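PDB 2ICS: deacetylase EF_0837 from Enterococcus faecalis, which is a two-zinc esterase of the amidohydrolase superfamily that deacetylates acetyl-(R)-mandelate in vitro, though with very low efficiency. Local coordinates for residues Ile303-Lys306 and Val307-Pro311; Gly90-Gly93 and Ala94-His98; Gly190-Pro193 and Pro194-Asp197; Thr271-Ile275 and Arg276-Asn280; Thr362-Gly366 and Gln367-Asn371. One frame throughout, in Å; residues are numbered along the deposited sequence.

Contact 1 of 5, residues Ile303-Lys306 and Val307-Pro311; sequences IIEK and VTKAP
The carbonyl plane of I304 is met on both faces by residues of 307-311. V307 N stands over one face, 65° out of the plane, and donates to I304 O at 3.1 Å; from the opposite face T308 OG1 gives its hydroxyl proton to I304 O at 2.7 Å. Two donors therefore grip the carbonyl oxygen of the buried residue I304. The threonine hydroxyl gets there because OG1 lies between the backbone N and the carbonyl carbon (chi1 54°), which turns it back toward the preceding helix. T308 is the N-cap residue of the next helix, yet its side chain makes no capping bond there.

The E305 carbonyl is used differently: A310 N approaches E305 O almost end-on (C=O...N 167°) at 3.1 Å, and T308 N adds a weak bond to it at 3.4 Å. The E305 and K309 side chains run side by side in the same direction, with E305 CG 4.1 Å from K309 CB, but their charged ends do not touch. P311 CD rests 3.4 Å from K306 O, and the A310 methyl faces the K306 backbone. Inward, I303, I304 and V307 pack on M290 of helix 286-296, while P311 meets strand 51-61. The arrangement is a tight junction between helices 300-305 and 309-314 that contains a type I beta turn from E305 to T308.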
loop_
_atom_site.group_PDB
_atom_site.type_symbol
_atom_site.label_atom_id
_atom_site.label_comp_id
_atom_site.label_asym_id
_atom_site.label_seq_id
_atom_site.Cartn_x
_atom_site.Cartn_y
_atom_site.Cartn_z
ATOM N N ILE A 303 -5.980 4.661 -11.260
ATOM C CA ILE A 303 -4.683 4.308 -10.702
ATOM C C ILE A 303 -4.384 5.233 -9.518
ATOM O O ILE A 303 -4.034 4.766 -8.433
ATOM C CB ILE A 303 -3.578 4.431 -11.762
ATOM C CG1 ILE A 303 -3.753 3.330 -12.809
ATOM C CG2 ILE A 303 -2.196 4.339 -11.110
ATOM C CD1 ILE A 303 -2.780 3.426 -13.979
ATOM N N ILE A 304 -4.551 6.540 -9.720
ATOM C CA ILE A 304 -4.312 7.523 -8.658
ATOM C C ILE A 304 -5.196 7.243 -7.446
ATOM O O ILE A 304 -4.744 7.309 -6.294
ATOM C CB ILE A 304 -4.599 8.968 -9.151
ATOM C CG1 ILE A 304 -3.486 9.431 -10.091
ATOM C CG2 ILE A 304 -4.719 9.922 -7.973
ATOM C CD1 ILE A 304 -2.102 9.444 -9.458
ATOM N N GLU A 305 -6.464 6.940 -7.711
ATOM C CA GLU A 305 -7.399 6.653 -6.639
ATOM C C GLU A 305 -6.952 5.421 -5.859
ATOM O O GLU A 305 -7.165 5.333 -4.651
ATOM C CB GLU A 305 -8.800 6.425 -7.212
ATOM C CG GLU A 305 -9.850 6.074 -6.168
ATOM C CD GLU A 305 -11.241 5.982 -6.757
ATOM O OE1 GLU A 305 -11.728 7.004 -7.288
ATOM O OE2 GLU A 305 -11.849 4.890 -6.691
ATOM N N LYS A 306 -6.316 4.482 -6.550
ATOM C CA LYS A 306 -5.861 3.248 -5.923
ATOM C C LYS A 306 -4.580 3.361 -5.085
ATOM O O LYS A 306 -4.178 2.396 -4.436
ATOM C CB LYS A 306 -5.726 2.155 -6.990
ATOM C CG LYS A 306 -7.077 1.772 -7.584
ATOM C CD LYS A 306 -6.959 0.832 -8.764
ATOM C CE LYS A 306 -8.311 0.689 -9.474
ATOM N NZ LYS A 306 -9.400 0.214 -8.559
ATOM N N VAL A 307 -3.941 4.531 -5.104
ATOM C CA VAL A 307 -2.742 4.752 -4.293
ATOM C C VAL A 307 -2.993 5.931 -3.353
ATOM O O VAL A 307 -2.058 6.482 -2.779
ATOM C CB VAL A 307 -1.474 5.049 -5.147
ATOM C CG1 VAL A 307 -1.115 3.836 -5.994
ATOM C CG2 VAL A 307 -1.693 6.279 -6.024
ATOM N N THR A 308 -4.264 6.315 -3.206
ATOM C CA THR A 308 -4.628 7.421 -2.318
ATOM C C THR A 308 -5.896 7.144 -1.517
ATOM O O THR A 308 -5.831 6.723 -0.362
ATOM C CB THR A 308 -4.830 8.750 -3.088
ATOM O OG1 THR A 308 -5.775 8.559 -4.151
ATOM C CG2 THR A 308 -3.514 9.240 -3.654
ATOM N N LYS A 309 -7.048 7.369 -2.134
ATOM C CA LYS A 309 -8.328 7.165 -1.456
ATOM C C LYS A 309 -8.563 5.727 -0.995
ATOM O O LYS A 309 -9.013 5.497 0.125
ATOM C CB LYS A 309 -9.479 7.605 -2.371
ATOM C CG LYS A 309 -10.845 7.555 -1.705
ATOM C CD LYS A 309 -11.952 7.929 -2.681
ATOM C CE LYS A 309 -13.303 7.971 -1.986
ATOM N NZ LYS A 309 -14.401 8.298 -2.934
ATOM N N ALA A 310 -8.260 4.759 -1.852
ATOM C CA ALA A 310 -8.464 3.358 -1.494
ATOM C C ALA A 310 -7.626 2.939 -0.277
ATOM O O ALA A 310 -8.174 2.517 0.737
ATOM C CB ALA A 310 -8.156 2.464 -2.690
ATOM N N PRO A 311 -6.288 3.042 -0.360
ATOM C CA PRO A 311 -5.490 2.646 0.805
ATOM C C PRO A 311 -5.903 3.412 2.062
ATOM O O PRO A 311 -5.941 2.847 3.153
ATOM C CB PRO A 311 -4.053 2.945 0.368
ATOM C CG PRO A 311 -4.208 3.996 -0.702
ATOM C CD PRO A 311 -5.428 3.531 -1.451
#

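Contact 2 of 5, residues Gly90-Gly93 and Ala94-His98; sequences GTTG and AENIH
T92, N96 and I97 meet at a turn where the side chains of T92 and N96 cross at a slant and those of T92 and I97 at about a right angle. N96 holds its CG between its own backbone N and carbonyl carbon (chi1 46°), and this folds the amide back over the start of the turn. There OD1 accepts from G93 N at 2.7 Å, the donor tilted 21° from the carbonyl plane of the amide. The exchange is mutual, since N96 N donates to G93 O at 3.1 Å from well above that carbonyl's plane. G93 O also receives a weak bond from I97 N at 3.0 Å.

T92 fits against both partners. Its CB lies 3.4 Å from N96 OD1, over one face of the amide, and its OG1 sits close to the aliphatic base of I97, 3.4 Å from I97 CB. N96 occupies the N-cap position, but its side chain makes no capping bond: OD1 is turned to G93 N, and ND2 donates to W120 O.

At the strand end, T91 OG1 bonds both D88 and the zinc ligand H62, so this beta-alpha loop also supplies a second-shell contact to the metal centre. The segment leads from strand 83-89 of the barrel into helix 97-105. A94 rests on L138 and A142 of the adjacent helix 136-145, while the T92 backbone bonds to N116.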
loop_
_atom_site.group_PDB
_atom_site.type_symbol
_atom_site.label_atom_id
_atom_site.label_comp_id
_atom_site.label_asym_id
_atom_site.label_seq_id
_atom_site.Cartn_x
_atom_site.Cartn_y
_atom_site.Cartn_z
ATOM N N GLY A 90 3.499 -5.612 8.857
ATOM C CA GLY A 90 3.823 -6.607 9.865
ATOM C C GLY A 90 5.262 -7.061 10.010
ATOM O O GLY A 90 5.517 -8.204 10.399
ATOM N N THR A 91 6.209 -6.188 9.704
ATOM C CA THR A 91 7.610 -6.560 9.851
ATOM C C THR A 91 7.865 -6.883 11.320
ATOM O O THR A 91 8.650 -7.772 11.648
ATOM C CB THR A 91 8.550 -5.407 9.456
ATOM O OG1 THR A 91 8.337 -5.061 8.082
ATOM C CG2 THR A 91 10.005 -5.819 9.655
ATOM N N THR A 92 7.187 -6.150 12.199
ATOM C CA THR A 92 7.355 -6.327 13.637
ATOM C C THR A 92 6.121 -6.848 14.338
ATOM O O THR A 92 4.997 -6.672 13.872
ATOM C CB THR A 92 7.724 -4.998 14.339
ATOM O OG1 THR A 92 6.616 -4.090 14.259
ATOM C CG2 THR A 92 8.935 -4.366 13.688
ATOM N N GLY A 93 6.360 -7.490 15.476
ATOM C CA GLY A 93 5.284 -8.009 16.297
ATOM C C GLY A 93 5.257 -7.150 17.547
ATOM O O GLY A 93 6.023 -6.191 17.649
ATOM N N ALA A 94 4.395 -7.485 18.498
ATOM C CA ALA A 94 4.283 -6.717 19.736
ATOM C C ALA A 94 5.612 -6.553 20.475
ATOM O O ALA A 94 5.828 -5.551 21.149
ATOM C CB ALA A 94 3.262 -7.374 20.658
ATOM N N GLU A 95 6.505 -7.528 20.343
ATOM C CA GLU A 95 7.786 -7.486 21.039
ATOM C C GLU A 95 8.841 -6.542 20.468
ATOM O O GLU A 95 9.817 -6.221 21.150
ATOM C CB GLU A 95 8.365 -8.900 21.130
ATOM C CG GLU A 95 7.535 -9.862 21.980
ATOM C CD GLU A 95 7.636 -9.574 23.474
ATOM O OE1 GLU A 95 8.754 -9.679 24.030
ATOM O OE2 GLU A 95 6.601 -9.247 24.093
ATOM N N ASN A 96 8.669 -6.095 19.227
ATOM C CA ASN A 96 9.652 -5.193 18.640
ATOM C C ASN A 96 9.080 -3.971 17.927
ATOM O O ASN A 96 9.823 -3.153 17.393
ATOM C CB ASN A 96 10.582 -5.969 17.697
ATOM C CG ASN A 96 9.832 -6.916 16.759
ATOM O OD1 ASN A 96 8.616 -7.105 16.869
ATOM N ND2 ASN A 96 10.567 -7.526 15.835
ATOM N N ILE A 97 7.762 -3.822 17.949
ATOM C CA ILE A 97 7.127 -2.694 17.280
ATOM C C ILE A 97 7.502 -1.333 17.887
ATOM O O ILE A 97 7.528 -0.313 17.186
ATOM C CB ILE A 97 5.594 -2.867 17.272
ATOM C CG1 ILE A 97 4.964 -1.832 16.341
ATOM C CG2 ILE A 97 5.046 -2.755 18.694
ATOM C CD1 ILE A 97 3.555 -2.170 15.930
ATOM N N HIS A 98 7.799 -1.318 19.184
ATOM C CA HIS A 98 8.180 -0.078 19.852
ATOM C C HIS A 98 9.519 0.437 19.339
ATOM O O HIS A 98 9.683 1.635 19.105
ATOM C CB HIS A 98 8.236 -0.291 21.365
ATOM C CG HIS A 98 6.914 -0.111 22.043
ATOM N ND1 HIS A 98 6.374 1.132 22.300
ATOM C CD2 HIS A 98 6.007 -1.013 22.485
ATOM C CE1 HIS A 98 5.191 0.987 22.869
ATOM N NE2 HIS A 98 4.944 -0.305 22.993
#

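Contact 3 of 5, residues Gly190-Pro193 and Pro194-Asp197; sequences GSAP and PHLD
P193 and P194 meet through a cis peptide bond, and the bond before P193 is cis as well, so two consecutive cis-prolines fold the chain sharply. Their CA atoms are only 2.8 Å apart, as a cis link requires. The link also brings P193 CB within 3.4 Å of P194 CA, tighter than ordinary carbon contacts. With A192, these prolines have the most surface covered in the turn, and none of their mutual contacts is a conventional hydrogen bond.

The P194 carbonyl turns back across the bend and receives two CA-H...O contacts. A192 CA approaches P194 O at 3.4 Å, with an angle of 143° at the hydrogen. P193 CA makes a more bent contact to the same oxygen, at 3.5 Å and 124°. The A192 methyl points toward 194-197, its CB 3.6 Å from P194 O. It also approaches the imidazole of H195 obliquely, its CB lying 3.9 Å from H195 ND1. H195 brings the ring there with CG anti to its carbonyl carbon (chi1 -73°).

Outside the bend, P193 leans on R159 and I162 of helix 159-162, and P194 on I162 and I167. N218 joins the two ends: its ND2 bonds G190 O and, weakly, P194 O, while its OD1 takes L196 N at the start of the helix. The whole is a beta-alpha loop of the TIM-barrel fold, following strand 186-189 with the zinc ligand H188 and bringing the S191 side chain to about 7 Å from the bound adenine.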
loop_
_atom_site.group_PDB
_atom_site.type_symbol
_atom_site.label_atom_id
_atom_site.label_comp_id
_atom_site.label_asym_id
_atom_site.label_seq_id
_atom_site.Cartn_x
_atom_site.Cartn_y
_atom_site.Cartn_z
ATOM N N GLY A 190 0.287 -17.052 -0.791
ATOM C CA GLY A 190 1.386 -17.498 -1.617
ATOM C C GLY A 190 1.104 -18.935 -1.988
ATOM O O GLY A 190 -0.014 -19.273 -2.389
ATOM N N SER A 191 2.114 -19.784 -1.843
ATOM C CA SER A 191 1.981 -21.199 -2.149
ATOM C C SER A 191 1.133 -21.879 -1.081
ATOM O O SER A 191 1.025 -21.390 0.043
ATOM C CB SER A 191 3.362 -21.855 -2.183
ATOM O OG SER A 191 4.196 -21.216 -3.130
ATOM N N ALA A 192 0.530 -23.006 -1.436
ATOM C CA ALA A 192 -0.284 -23.757 -0.488
ATOM C C ALA A 192 0.678 -24.655 0.285
ATOM O O ALA A 192 1.737 -25.016 -0.227
ATOM C CB ALA A 192 -1.324 -24.599 -1.234
ATOM N N PRO A 193 0.330 -25.024 1.526
ATOM C CA PRO A 193 -0.891 -24.668 2.256
ATOM C C PRO A 193 -0.804 -23.291 2.906
ATOM O O PRO A 193 0.281 -22.761 3.113
ATOM C CB PRO A 193 -0.992 -25.773 3.296
ATOM C CG PRO A 193 0.453 -25.969 3.670
ATOM C CD PRO A 193 1.134 -25.991 2.301
ATOM N N PRO A 194 -1.958 -22.702 3.243
ATOM C CA PRO A 194 -3.272 -23.315 3.017
ATOM C C PRO A 194 -3.719 -23.078 1.584
ATOM O O PRO A 194 -3.102 -22.304 0.852
ATOM C CB PRO A 194 -4.185 -22.581 4.003
ATOM C CG PRO A 194 -3.219 -21.827 4.939
ATOM C CD PRO A 194 -2.091 -21.469 4.029
ATOM N N HIS A 195 -4.798 -23.742 1.192
ATOM C CA HIS A 195 -5.350 -23.570 -0.141
ATOM C C HIS A 195 -6.097 -22.239 -0.145
ATOM O O HIS A 195 -6.709 -21.866 0.851
ATOM C CB HIS A 195 -6.286 -24.732 -0.469
ATOM C CG HIS A 195 -5.563 -26.013 -0.740
ATOM N ND1 HIS A 195 -4.793 -26.204 -1.867
ATOM C CD2 HIS A 195 -5.446 -27.146 -0.007
ATOM C CE1 HIS A 195 -4.229 -27.398 -1.816
ATOM N NE2 HIS A 195 -4.608 -27.990 -0.697
ATOM N N LEU A 196 -6.031 -21.525 -1.263
ATOM C CA LEU A 196 -6.669 -20.220 -1.374
ATOM C C LEU A 196 -8.136 -20.199 -0.961
ATOM O O LEU A 196 -8.561 -19.309 -0.225
ATOM C CB LEU A 196 -6.530 -19.681 -2.801
ATOM C CG LEU A 196 -6.987 -18.229 -3.002
ATOM C CD1 LEU A 196 -6.228 -17.297 -2.064
ATOM C CD2 LEU A 196 -6.760 -17.822 -4.448
ATOM N N ASP A 197 -8.906 -21.175 -1.433
ATOM C CA ASP A 197 -10.327 -21.237 -1.117
ATOM C C ASP A 197 -10.597 -21.283 0.382
ATOM O O ASP A 197 -11.570 -20.709 0.867
ATOM C CB ASP A 197 -10.966 -22.447 -1.810
ATOM C CG ASP A 197 -10.246 -23.748 -1.508
ATOM O OD1 ASP A 197 -9.013 -23.809 -1.697
ATOM O OD2 ASP A 197 -10.911 -24.716 -1.095
#

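Contact 4 of 5, residues Thr271-Ile275 and Arg276-Asn280; sequences TDIYI and RNREN. With ZN (zinc ion), chain B.
The zinc-binding loop at D272 runs straight into helix 275-279, and N277 ties the two together. Its amide bonds at both ends: ND2 donates to D272 O at 3.2 Å, and OD1 accepts from Y274 N at 3.1 Å along a fairly straight N-H (161°). N277 CG lies between its backbone N and carbonyl carbon (chi1 60°), which points the amide back at the loop. Y274 is the N-cap and N277 the third residue of the helix, so the amide reaches back to the backbone N of the N-cap residue. The D272 carboxylate binds zinc through OD1 at 2.2 Å, beside H60, H62, the carboxylated K154 and water 2. D272 OD2 receives a proton from water 1, to which N277 ND2 donates a weak hydrogen bond.

R276 N stands 3.7 Å above one face of the Y274 ring, offset toward its rim. The ring is at 81° to the N277 amide plane, Y274 CD2 lying 3.1 Å from N277 ND2. R276 runs alongside the ring, its CB 3.4 Å from Y274 CE1. The I273 tip packs on R278 CB at 3.5 Å from CD1, while the R278 guanidinium forms a salt bridge with D72.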
loop_
_atom_site.group_PDB
_atom_site.type_symbol
_atom_site.label_atom_id
_atom_site.label_comp_id
_atom_site.label_asym_id
_atom_site.label_seq_id
_atom_site.Cartn_x
_atom_site.Cartn_y
_atom_site.Cartn_z
ATOM N N THR A 271 3.435 -1.941 -3.237
ATOM C CA THR A 271 4.696 -2.507 -3.698
ATOM C C THR A 271 5.305 -3.720 -3.011
ATOM O O THR A 271 6.013 -4.492 -3.662
ATOM C CB THR A 271 5.788 -1.439 -3.644
ATOM O OG1 THR A 271 5.950 -1.022 -2.280
ATOM C CG2 THR A 271 5.410 -0.233 -4.500
ATOM N N ASP A 272 5.037 -3.887 -1.717
ATOM C CA ASP A 272 5.665 -4.949 -0.927
ATOM C C ASP A 272 7.163 -4.781 -1.170
ATOM O O ASP A 272 7.899 -5.734 -1.407
ATOM C CB ASP A 272 5.238 -6.347 -1.343
ATOM C CG ASP A 272 5.951 -7.422 -0.531
ATOM O OD1 ASP A 272 6.319 -7.137 0.626
ATOM O OD2 ASP A 272 6.145 -8.549 -1.029
ATOM N N ILE A 273 7.588 -3.529 -1.109
ATOM C CA ILE A 273 8.967 -3.144 -1.349
ATOM C C ILE A 273 9.861 -3.237 -0.111
ATOM O O ILE A 273 9.410 -3.071 1.025
ATOM C CB ILE A 273 9.001 -1.687 -1.862
ATOM C CG1 ILE A 273 10.389 -1.316 -2.367
ATOM C CG2 ILE A 273 8.597 -0.727 -0.729
ATOM C CD1 ILE A 273 10.422 0.056 -3.032
ATOM N N TYR A 274 11.131 -3.531 -0.350
ATOM C CA TYR A 274 12.139 -3.569 0.700
ATOM C C TYR A 274 13.433 -3.333 -0.072
ATOM O O TYR A 274 13.448 -3.471 -1.300
ATOM C CB TYR A 274 12.106 -4.885 1.497
ATOM C CG TYR A 274 12.702 -6.110 0.864
ATOM C CD1 TYR A 274 13.925 -6.614 1.309
ATOM C CD2 TYR A 274 12.019 -6.809 -0.125
ATOM C CE1 TYR A 274 14.447 -7.792 0.785
ATOM C CE2 TYR A 274 12.530 -7.986 -0.656
ATOM C CZ TYR A 274 13.743 -8.474 -0.197
ATOM O OH TYR A 274 14.249 -9.643 -0.717
ATOM N N ILE A 275 14.500 -2.954 0.621
ATOM C CA ILE A 275 15.741 -2.601 -0.053
ATOM C C ILE A 275 16.191 -3.458 -1.238
ATOM O O ILE A 275 16.600 -2.916 -2.263
ATOM C CB ILE A 275 16.903 -2.454 0.968
ATOM C CG1 ILE A 275 18.047 -1.663 0.328
ATOM C CG2 ILE A 275 17.393 -3.823 1.435
ATOM C CD1 ILE A 275 19.013 -1.049 1.331
ATOM N N ARG A 276 16.092 -4.776 -1.123
ATOM C CA ARG A 276 16.529 -5.655 -2.204
ATOM C C ARG A 276 15.738 -5.552 -3.505
ATOM O O ARG A 276 16.339 -5.416 -4.575
ATOM C CB ARG A 276 16.559 -7.113 -1.728
ATOM C CG ARG A 276 17.569 -7.365 -0.611
ATOM C CD ARG A 276 17.592 -8.828 -0.161
ATOM N NE ARG A 276 18.018 -9.731 -1.228
ATOM C CZ ARG A 276 18.214 -11.038 -1.070
ATOM N NH1 ARG A 276 18.023 -11.605 0.118
ATOM N NH2 ARG A 276 18.602 -11.780 -2.102
ATOM N N ASN A 277 14.408 -5.616 -3.445
ATOM C CA ASN A 277 13.657 -5.512 -4.692
ATOM C C ASN A 277 13.537 -4.070 -5.171
ATOM O O ASN A 277 13.133 -3.825 -6.303
ATOM C CB ASN A 277 12.267 -6.178 -4.601
ATOM C CG ASN A 277 11.377 -5.575 -3.535
ATOM O OD1 ASN A 277 11.322 -4.362 -3.365
ATOM N ND2 ASN A 277 10.647 -6.432 -2.829
ATOM N N ARG A 278 13.905 -3.117 -4.317
ATOM C CA ARG A 278 13.871 -1.706 -4.701
ATOM C C ARG A 278 15.137 -1.367 -5.481
ATOM O O ARG A 278 15.080 -0.717 -6.527
ATOM C CB ARG A 278 13.800 -0.782 -3.473
ATOM C CG ARG A 278 14.274 0.646 -3.786
ATOM C CD ARG A 278 13.973 1.651 -2.683
ATOM N NE ARG A 278 14.823 1.503 -1.503
ATOM C CZ ARG A 278 16.096 1.889 -1.430
ATOM N NH1 ARG A 278 16.693 2.459 -2.475
ATOM N NH2 ARG A 278 16.773 1.711 -0.301
ATOM N N GLU A 279 16.282 -1.797 -4.954
ATOM C CA GLU A 279 17.565 -1.525 -5.593
ATOM C C GLU A 279 17.775 -2.333 -6.862
ATOM O O GLU A 279 18.211 -1.799 -7.876
ATOM C CB GLU A 279 18.733 -1.818 -4.636
ATOM C CG GLU A 279 19.008 -0.751 -3.588
ATOM C CD GLU A 279 20.262 -1.039 -2.759
ATOM O OE1 GLU A 279 20.519 -0.294 -1.794
ATOM O OE2 GLU A 279 20.993 -2.007 -3.070
ATOM N N ASN A 280 17.454 -3.620 -6.807
ATOM C CA ASN A 280 17.670 -4.496 -7.950
ATOM C C ASN A 280 16.420 -4.887 -8.731
ATOM O O ASN A 280 16.512 -5.677 -9.673
ATOM C CB ASN A 280 18.388 -5.771 -7.488
ATOM C CG ASN A 280 19.574 -5.479 -6.581
ATOM O OD1 ASN A 280 20.446 -4.677 -6.918
ATOM N ND2 ASN A 280 19.611 -6.132 -5.421
HETATM ZN ZN ZN B . 5.494 -7.974 2.517
HETATM O O HOH W 1 9.097 -9.250 -1.873
HETATM O O HOH W 2 5.195 -9.404 1.131
#

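Contact 5 of 5, residues Thr362-Gly366 and Gln367-Asn371; sequences TIIGG and QIYDN
T362 and Y369 face each other as a hydrogen-bonded antiparallel pair in which both backbone groups of each residue are used. T362 N donates to Y369 O at 2.7 Å, arriving nearly end-on at the carbonyl, and Y369 N returns a bond to T362 O at 2.8 Å with a more bent N-H (136°). Nearer the turn, I364 N meets Q367 O at 2.8 Å in the plane of that carbonyl. Q367 N reaches I364 O at the same 2.8 Å, but from well above its plane. I363 and I368 form the non-hydrogen-bonded pair between these two; here I363 CA makes a CA-H...O contact of 3.1 Å to Q367 O, which thus has a second, weaker partner.

The four bonds belong to a 2:2 beta hairpin of strands 350-364 and 367-370, its two-residue loop, G365 and G366, forming a type I' turn. Both glycines have positive phi, as this turn demands. G365 N is satisfied outside the hairpin by D330 OD1, while the backbone of I363 pairs with L331, on the side away from strand 367-370.

Among the side chains, T362 OG1 gives a weak bond to N371 O at 3.3 Å. The Y369 ring turns its edge toward the opposite strand: I364 CB lies near the ring plane, 3.8 Å from Y369 CE2, and the I364 side chain crosses the tyrosine at about a right angle. On the other face, I363 CG1 and I368 CG1 approach to 4.3 Å, and both isoleucines pack on L7 of strand 5-13.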
loop_
_atom_site.group_PDB
_atom_site.type_symbol
_atom_site.label_atom_id
_atom_site.label_comp_id
_atom_site.label_asym_id
_atom_site.label_seq_id
_atom_site.Cartn_x
_atom_site.Cartn_y
_atom_site.Cartn_z
ATOM N N THR A 362 6.909 16.758 -3.389
ATOM C CA THR A 362 6.131 16.001 -2.429
ATOM C C THR A 362 5.937 16.845 -1.180
ATOM O O THR A 362 6.898 17.331 -0.588
ATOM C CB THR A 362 6.839 14.677 -2.065
ATOM O OG1 THR A 362 7.097 13.929 -3.264
ATOM C CG2 THR A 362 5.969 13.843 -1.138
ATOM N N ILE A 363 4.682 17.027 -0.792
ATOM C CA ILE A 363 4.363 17.817 0.382
ATOM C C ILE A 363 3.853 16.901 1.476
ATOM O O ILE A 363 2.982 16.063 1.237
ATOM C CB ILE A 363 3.285 18.870 0.068
ATOM C CG1 ILE A 363 3.768 19.767 -1.072
ATOM C CG2 ILE A 363 2.984 19.695 1.315
ATOM C CD1 ILE A 363 2.765 20.792 -1.499
ATOM N N ILE A 364 4.399 17.073 2.675
ATOM C CA ILE A 364 4.022 16.259 3.814
ATOM C C ILE A 364 3.731 17.150 5.013
ATOM O O ILE A 364 4.597 17.906 5.455
ATOM C CB ILE A 364 5.156 15.286 4.195
ATOM C CG1 ILE A 364 5.529 14.423 2.985
ATOM C CG2 ILE A 364 4.727 14.432 5.381
ATOM C CD1 ILE A 364 6.595 13.361 3.269
ATOM N N GLY A 365 2.510 17.045 5.533
ATOM C CA GLY A 365 2.107 17.839 6.674
ATOM C C GLY A 365 2.344 19.315 6.430
ATOM O O GLY A 365 2.612 20.068 7.363
ATOM N N GLY A 366 2.261 19.730 5.170
ATOM C CA GLY A 366 2.472 21.127 4.847
ATOM C C GLY A 366 3.903 21.479 4.492
ATOM O O GLY A 366 4.168 22.593 4.036
ATOM N N GLN A 367 4.829 20.548 4.704
ATOM C CA GLN A 367 6.234 20.784 4.382
ATOM C C GLN A 367 6.500 20.346 2.947
ATOM O O GLN A 367 5.971 19.332 2.491
ATOM C CB GLN A 367 7.150 20.007 5.333
ATOM C CG GLN A 367 7.020 20.398 6.798
ATOM C CD GLN A 367 7.242 21.882 7.028
ATOM O OE1 GLN A 367 8.283 22.434 6.657
ATOM N NE2 GLN A 367 6.264 22.537 7.645
ATOM N N ILE A 368 7.333 21.106 2.249
ATOM C CA ILE A 368 7.661 20.822 0.860
ATOM C C ILE A 368 8.994 20.097 0.712
ATOM O O ILE A 368 9.985 20.455 1.353
ATOM C CB ILE A 368 7.731 22.133 0.049
ATOM C CG1 ILE A 368 6.398 22.874 0.155
ATOM C CG2 ILE A 368 8.073 21.841 -1.404
ATOM C CD1 ILE A 368 6.478 24.323 -0.262
ATOM N N TYR A 369 9.007 19.080 -0.144
ATOM C CA TYR A 369 10.208 18.301 -0.420
ATOM C C TYR A 369 10.304 18.141 -1.933
ATOM O O TYR A 369 9.367 17.660 -2.575
ATOM C CB TYR A 369 10.122 16.928 0.250
ATOM C CG TYR A 369 9.968 16.983 1.757
ATOM C CD1 TYR A 369 11.061 17.253 2.588
ATOM C CD2 TYR A 369 8.727 16.768 2.354
ATOM C CE1 TYR A 369 10.918 17.306 3.978
ATOM C CE2 TYR A 369 8.572 16.818 3.739
ATOM C CZ TYR A 369 9.666 17.088 4.545
ATOM O OH TYR A 369 9.497 17.144 5.914
ATOM N N ASP A 370 11.436 18.547 -2.501
ATOM C CA ASP A 370 11.645 18.461 -3.941
ATOM C C ASP A 370 12.057 17.057 -4.374
ATOM O O ASP A 370 12.899 16.426 -3.733
ATOM C CB ASP A 370 12.715 19.465 -4.365
ATOM C CG ASP A 370 12.658 19.781 -5.844
ATOM O OD1 ASP A 370 12.697 18.837 -6.663
ATOM O OD2 ASP A 370 12.575 20.981 -6.186
ATOM N N ASN A 371 11.463 16.581 -5.466
ATOM C CA ASN A 371 11.737 15.249 -6.008
ATOM C C ASN A 371 11.123 14.145 -5.145
ATOM O O ASN A 371 9.899 14.026 -5.039
ATOM C CB ASN A 371 13.249 15.017 -6.138
ATOM C CG ASN A 371 13.881 15.862 -7.232
ATOM O OD1 ASN A 371 15.106 15.873 -7.394
ATOM N ND2 ASN A 371 13.050 16.572 -7.994
#

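How the contacts relate
Contacts 2, 3 and 4 lie around the catalytic end of the barrel, while contact 1 lies deeper in the fold. Contact 4 holds a zinc ligand, D272, whose side chain is about 4 Å from the adenine. Contact 2 approaches the same metal centre by another loop, its nearest atoms about 7 Å from those of contact 4. Contact 3 follows H188, a ligand of the second zinc; its nearest atoms and those of contact 4 are about 10 Å apart. Contact 1 comes about 8 Å from contact 4 at the nearest atoms, the P311 side chain about 9 Å from that of H60. Contact 5 lies away from these sites, its centre 41 Å from that of contact 3.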